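Local coordinates for protein-tyrosine-phosphatase (Chaetomium thermophilum var. thermophilum DSM 1495, PDB 5M43), which probably removes phosphate from tyrosine, serine and threonine residues of proteins through this dual-specificity phosphatase domain of Yvh1, a protein linked to ribosome assembly, at residues Ala116-Lys121 / Glu144-Thr149. Residues are numbered along the deposited sequence; the frame is centred on the assembly and turned at random. Where two conformers were deposited one is given.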
ATOM      1  N   ALA A 116       0.693   1.212  -6.146  1.00 17.68           N
ATOM      2  CA  ALA A 116       2.073   1.291  -6.626  1.00 17.76           C
ATOM      3  C   ALA A 116       2.788  -0.046  -6.496  1.00 19.09           C
ATOM      4  O   ALA A 116       3.561  -0.430  -7.382  1.00 21.26           O
ATOM      5  CB  ALA A 116       2.840   2.359  -5.843  1.00 20.84           C
ATOM      6  N   TYR A 117       2.557  -0.738  -5.377  1.00 18.66           N
ATOM      7  CA  TYR A 117       3.157  -2.052  -5.186  1.00 19.71           C
ATOM      8  C   TYR A 117       2.585  -3.053  -6.182  1.00 20.00           C
ATOM      9  O   TYR A 117       3.343  -3.827  -6.796  1.00 19.92           O
ATOM     10  CB  TYR A 117       2.920  -2.468  -3.736  1.00 17.58           C
ATOM     11  CG  TYR A 117       3.166  -3.962  -3.529  1.00 18.17           C
ATOM     12  CD1 TYR A 117       4.417  -4.460  -3.337  1.00 19.62           C
ATOM     13  CD2 TYR A 117       2.090  -4.841  -3.523  1.00 20.21           C
ATOM     14  CE1 TYR A 117       4.616  -5.846  -3.172  1.00 20.00           C
ATOM     15  CE2 TYR A 117       2.242  -6.211  -3.324  1.00 19.47           C
ATOM     16  CZ  TYR A 117       3.519  -6.706  -3.095  1.00 19.54           C
ATOM     17  OH  TYR A 117       3.731  -8.068  -2.959  1.00 21.28           O
ATOM     18  N   LEU A 118       1.244  -3.044  -6.373  1.00 19.78           N
ATOM     19  CA  LEU A 118       0.635  -4.025  -7.281  1.00 20.06           C
ATOM     20  C   LEU A 118       1.110  -3.827  -8.722  1.00 21.39           C
ATOM     21  O   LEU A 118       1.345  -4.801  -9.455  1.00 22.07           O
ATOM     22  CB  LEU A 118      -0.895  -3.946  -7.240  1.00 20.39           C
ATOM     23  CG  LEU A 118      -1.593  -4.306  -5.925  1.00 18.71           C
ATOM     24  CD1 LEU A 118      -3.102  -4.019  -6.081  1.00 19.80           C
ATOM     25  CD2 LEU A 118      -1.363  -5.839  -5.718  1.00 20.72           C
ATOM     26  N   LEU A 119       1.218  -2.567  -9.176  1.00 19.23           N
ATOM     27  CA  LEU A 119       1.713  -2.297 -10.526  1.00 20.06           C
ATOM     28  C   LEU A 119       3.161  -2.744 -10.693  1.00 20.70           C
ATOM     29  O   LEU A 119       3.572  -3.227 -11.758  1.00 23.48           O
ATOM     30  CB  LEU A 119       1.634  -0.778 -10.821  1.00 20.16           C
ATOM     31  CG  LEU A 119       0.181  -0.286 -10.878  1.00 21.01           C
ATOM     32  CD1 LEU A 119       0.254   1.278 -10.995  1.00 22.03           C
ATOM     33  CD2 LEU A 119      -0.539  -0.868 -12.075  1.00 24.52           C
ATOM     34  N   TRP A 120       3.942  -2.596  -9.627  1.00 21.86           N
ATOM     35  CA  TRP A 120       5.361  -2.969  -9.673  1.00 20.96           C
ATOM     36  C   TRP A 120       5.530  -4.483  -9.644  1.00 22.05           C
ATOM     37  O   TRP A 120       6.407  -5.034 -10.329  1.00 24.93           O
ATOM     38  CB  TRP A 120       6.055  -2.336  -8.461  1.00 22.70           C
ATOM     39  CG  TRP A 120       7.425  -2.856  -8.250  1.00 23.11           C
ATOM     40  CD1 TRP A 120       8.570  -2.454  -8.901  1.00 26.33           C
ATOM     41  CD2 TRP A 120       7.826  -3.894  -7.317  1.00 23.97           C
ATOM     42  NE1 TRP A 120       9.657  -3.221  -8.469  1.00 26.22           N
ATOM     43  CE2 TRP A 120       9.215  -4.086  -7.476  1.00 25.07           C
ATOM     44  CE3 TRP A 120       7.145  -4.674  -6.369  1.00 25.43           C
ATOM     45  CZ2 TRP A 120       9.928  -5.000  -6.706  1.00 30.12           C
ATOM     46  CZ3 TRP A 120       7.865  -5.597  -5.616  1.00 26.53           C
ATOM     47  CH2 TRP A 120       9.243  -5.781  -5.810  1.00 26.82           C
ATOM     48  N   LYS A 121       4.721  -5.143  -8.847  1.00 22.52           N
ATOM     49  CA  LYS A 121       4.886  -6.600  -8.682  1.00 23.38           C
ATOM     50  C   LYS A 121       4.167  -7.407  -9.762  1.00 25.03           C
ATOM     51  O   LYS A 121       4.704  -8.433 -10.219  1.00 27.28           O
ATOM     52  CB  LYS A 121       4.436  -7.027  -7.298  1.00 21.17           C
ATOM     53  CG  LYS A 121       4.659  -8.583  -7.119  1.00 24.14           C
ATOM     54  CD  LYS A 121       4.520  -8.889  -5.736  1.00 26.59           C
ATOM     55  CE  LYS A 121       4.858 -10.402  -5.572  1.00 29.78           C
ATOM     56  NZ  LYS A 121       4.673 -10.836  -4.147  1.00 33.79           N
ATOM     57  N   GLU A 144      -9.452  -1.071  -9.552  1.00 22.51           N
ATOM     58  CA  GLU A 144     -10.620  -1.963  -9.465  1.00 23.23           C
ATOM     59  C   GLU A 144     -10.266  -3.269  -8.764  1.00 22.87           C
ATOM     60  O   GLU A 144     -11.105  -3.857  -8.046  1.00 24.74           O
ATOM     61  CB  GLU A 144     -11.166  -2.261 -10.852  1.00 26.87           C
ATOM     62  CG  GLU A 144     -11.694  -1.054 -11.564  1.00 31.05           C
ATOM     63  CD  GLU A 144     -12.750  -0.390 -10.725  1.00 34.87           C
ATOM     64  OE1 GLU A 144     -13.646  -1.100 -10.190  1.00 33.15           O
ATOM     65  OE2 GLU A 144     -12.682   0.824 -10.554  1.00 30.05           O
ATOM     66  N   TRP A 145      -9.016  -3.707  -8.907  1.00 21.73           N
ATOM     67  CA  TRP A 145      -8.566  -4.884  -8.151  1.00 22.07           C
ATOM     68  C   TRP A 145      -8.651  -4.642  -6.647  1.00 21.19           C
ATOM     69  O   TRP A 145      -9.187  -5.464  -5.883  1.00 21.55           O
ATOM     70  CB  TRP A 145      -7.123  -5.213  -8.584  1.00 20.69           C
ATOM     71  CG  TRP A 145      -6.559  -6.475  -7.921  1.00 19.24           C
ATOM     72  CD1 TRP A 145      -5.955  -6.574  -6.700  1.00 19.82           C
ATOM     73  CD2 TRP A 145      -6.547  -7.755  -8.486  1.00 23.10           C
ATOM     74  NE1 TRP A 145      -5.542  -7.888  -6.476  1.00 20.27           N
ATOM     75  CE2 TRP A 145      -5.909  -8.627  -7.560  1.00 21.40           C
ATOM     76  CE3 TRP A 145      -7.017  -8.269  -9.693  1.00 25.81           C
ATOM     77  CZ2 TRP A 145      -5.709 -10.005  -7.814  1.00 24.17           C
ATOM     78  CZ3 TRP A 145      -6.823  -9.679  -9.942  1.00 30.00           C
ATOM     79  CH2 TRP A 145      -6.168 -10.494  -9.010  1.00 28.13           C
ATOM     80  N   VAL A 146      -8.141  -3.491  -6.196  1.00 19.36           N
ATOM     81  CA  VAL A 146      -8.228  -3.139  -4.790  1.00 20.34           C
ATOM     82  C   VAL A 146      -9.689  -3.066  -4.358  1.00 21.10           C
ATOM     83  O   VAL A 146     -10.036  -3.544  -3.274  1.00 20.27           O
ATOM     84  CB  VAL A 146      -7.512  -1.803  -4.517  1.00 18.03           C
ATOM     85  CG1 VAL A 146      -7.729  -1.351  -3.074  1.00 19.82           C
ATOM     86  CG2 VAL A 146      -5.974  -2.034  -4.775  1.00 17.35           C
ATOM     87  N   ARG A 147     -10.543  -2.462  -5.186  1.00 19.44           N
ATOM     88  CA  ARG A 147     -11.960  -2.253  -4.833  1.00 19.42           C
ATOM     89  C   ARG A 147     -12.698  -3.587  -4.639  1.00 19.49           C
ATOM     90  O   ARG A 147     -13.793  -3.597  -4.013  1.00 21.67           O
ATOM     91  CB  ARG A 147     -12.661  -1.451  -5.922  1.00 21.72           C
ATOM     92  CG  ARG A 147     -12.374   0.037  -5.752  1.00 21.93           C
ATOM     93  CD  ARG A 147     -12.838   0.820  -6.959  1.00 25.75           C
ATOM     94  NE  ARG A 147     -12.788   2.240  -6.624  1.00 23.53           N
ATOM     95  CZ  ARG A 147     -13.101   3.202  -7.470  1.00 27.54           C
ATOM     96  NH1 ARG A 147     -13.462   2.903  -8.730  1.00 29.27           N
ATOM     97  NH2 ARG A 147     -13.075   4.473  -7.062  1.00 28.58           N
ATOM     98  N   GLU A 148     -12.138  -4.709  -5.110  0.54 20.50           N
ATOM     99  CA  GLU A 148     -12.816  -5.972  -4.868  0.54 22.26           C
ATOM    100  C   GLU A 148     -12.883  -6.321  -3.387  0.54 21.46           C
ATOM    101  O   GLU A 148     -13.784  -7.075  -2.981  0.54 20.81           O
ATOM    102  CB  GLU A 148     -12.140  -7.101  -5.662  0.54 24.07           C
ATOM    103  CG  GLU A 148     -12.277  -6.891  -7.155  0.54 25.67           C
ATOM    104  CD  GLU A 148     -11.880  -8.093  -7.964  0.54 29.09           C
ATOM    105  OE1 GLU A 148     -12.305  -9.210  -7.614  0.54 29.94           O
ATOM    106  OE2 GLU A 148     -11.149  -7.909  -8.962  0.54 32.26           O
ATOM    107  N   THR A 149     -11.960  -5.827  -2.569  1.00 20.81           N
ATOM    108  CA  THR A 149     -12.061  -6.048  -1.127  1.00 19.39           C
ATOM    109  C   THR A 149     -12.065  -4.775  -0.312  1.00 19.19           C
ATOM    110  O   THR A 149     -12.395  -4.848   0.889  1.00 20.16           O
ATOM    111  CB  THR A 149     -10.943  -6.942  -0.583  1.00 18.33           C
ATOM    112  OG1 THR A 149      -9.679  -6.260  -0.758  1.00 19.76           O
ATOM    113  CG2 THR A 149     -10.917  -8.270  -1.300  1.00 18.56           C
TER
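L118 alone carries the first segment's side of this contact, meeting W145 and V146 where two helices of the dual-specificity phosphatase fold, 109-121 and 135-147, pack together. Helix 109-121 directly follows the phosphate-binding loop with the HCX5R signature, which leaves strand 99-102 as in other cysteine-dependent phosphatases; the contact joins the far end of this helix to the last turn of helix 135-147. L118 directs its CB toward the second helix, and the 9.2 Å between L118 CA and V146 CA is filled from both sides, by CD1 of L118 and by CG2 of V146. The leucine chain is extended beyond CB (chi2 174°), which carries CD1 forward until it lies 3.7 Å from CG2 of V146, while F126 adds a further apolar neighbour to L118. The same methyl reaches the indole of W145 at its five-membered ring, approaching obliquely, and the two side chains cross at about a right angle. With chi1 at -177° the indole stands opposite its own backbone N, which brings its CD1 to the leucine methyl; its NE1 is hydrogen-bonded to the carbonyl oxygen of K7, and the ring also takes part in cation-pi contacts with K7 and R125. Whereas A116 touches helices 71-83 and 157-168, L119 continues the packing on helix 135-147 one to two turns earlier, at A142 and V139. The join is small, about 100 Å² in all, and purely apolar: it closes on L118 CD1 and W145 CD1, 3.9 Å apart.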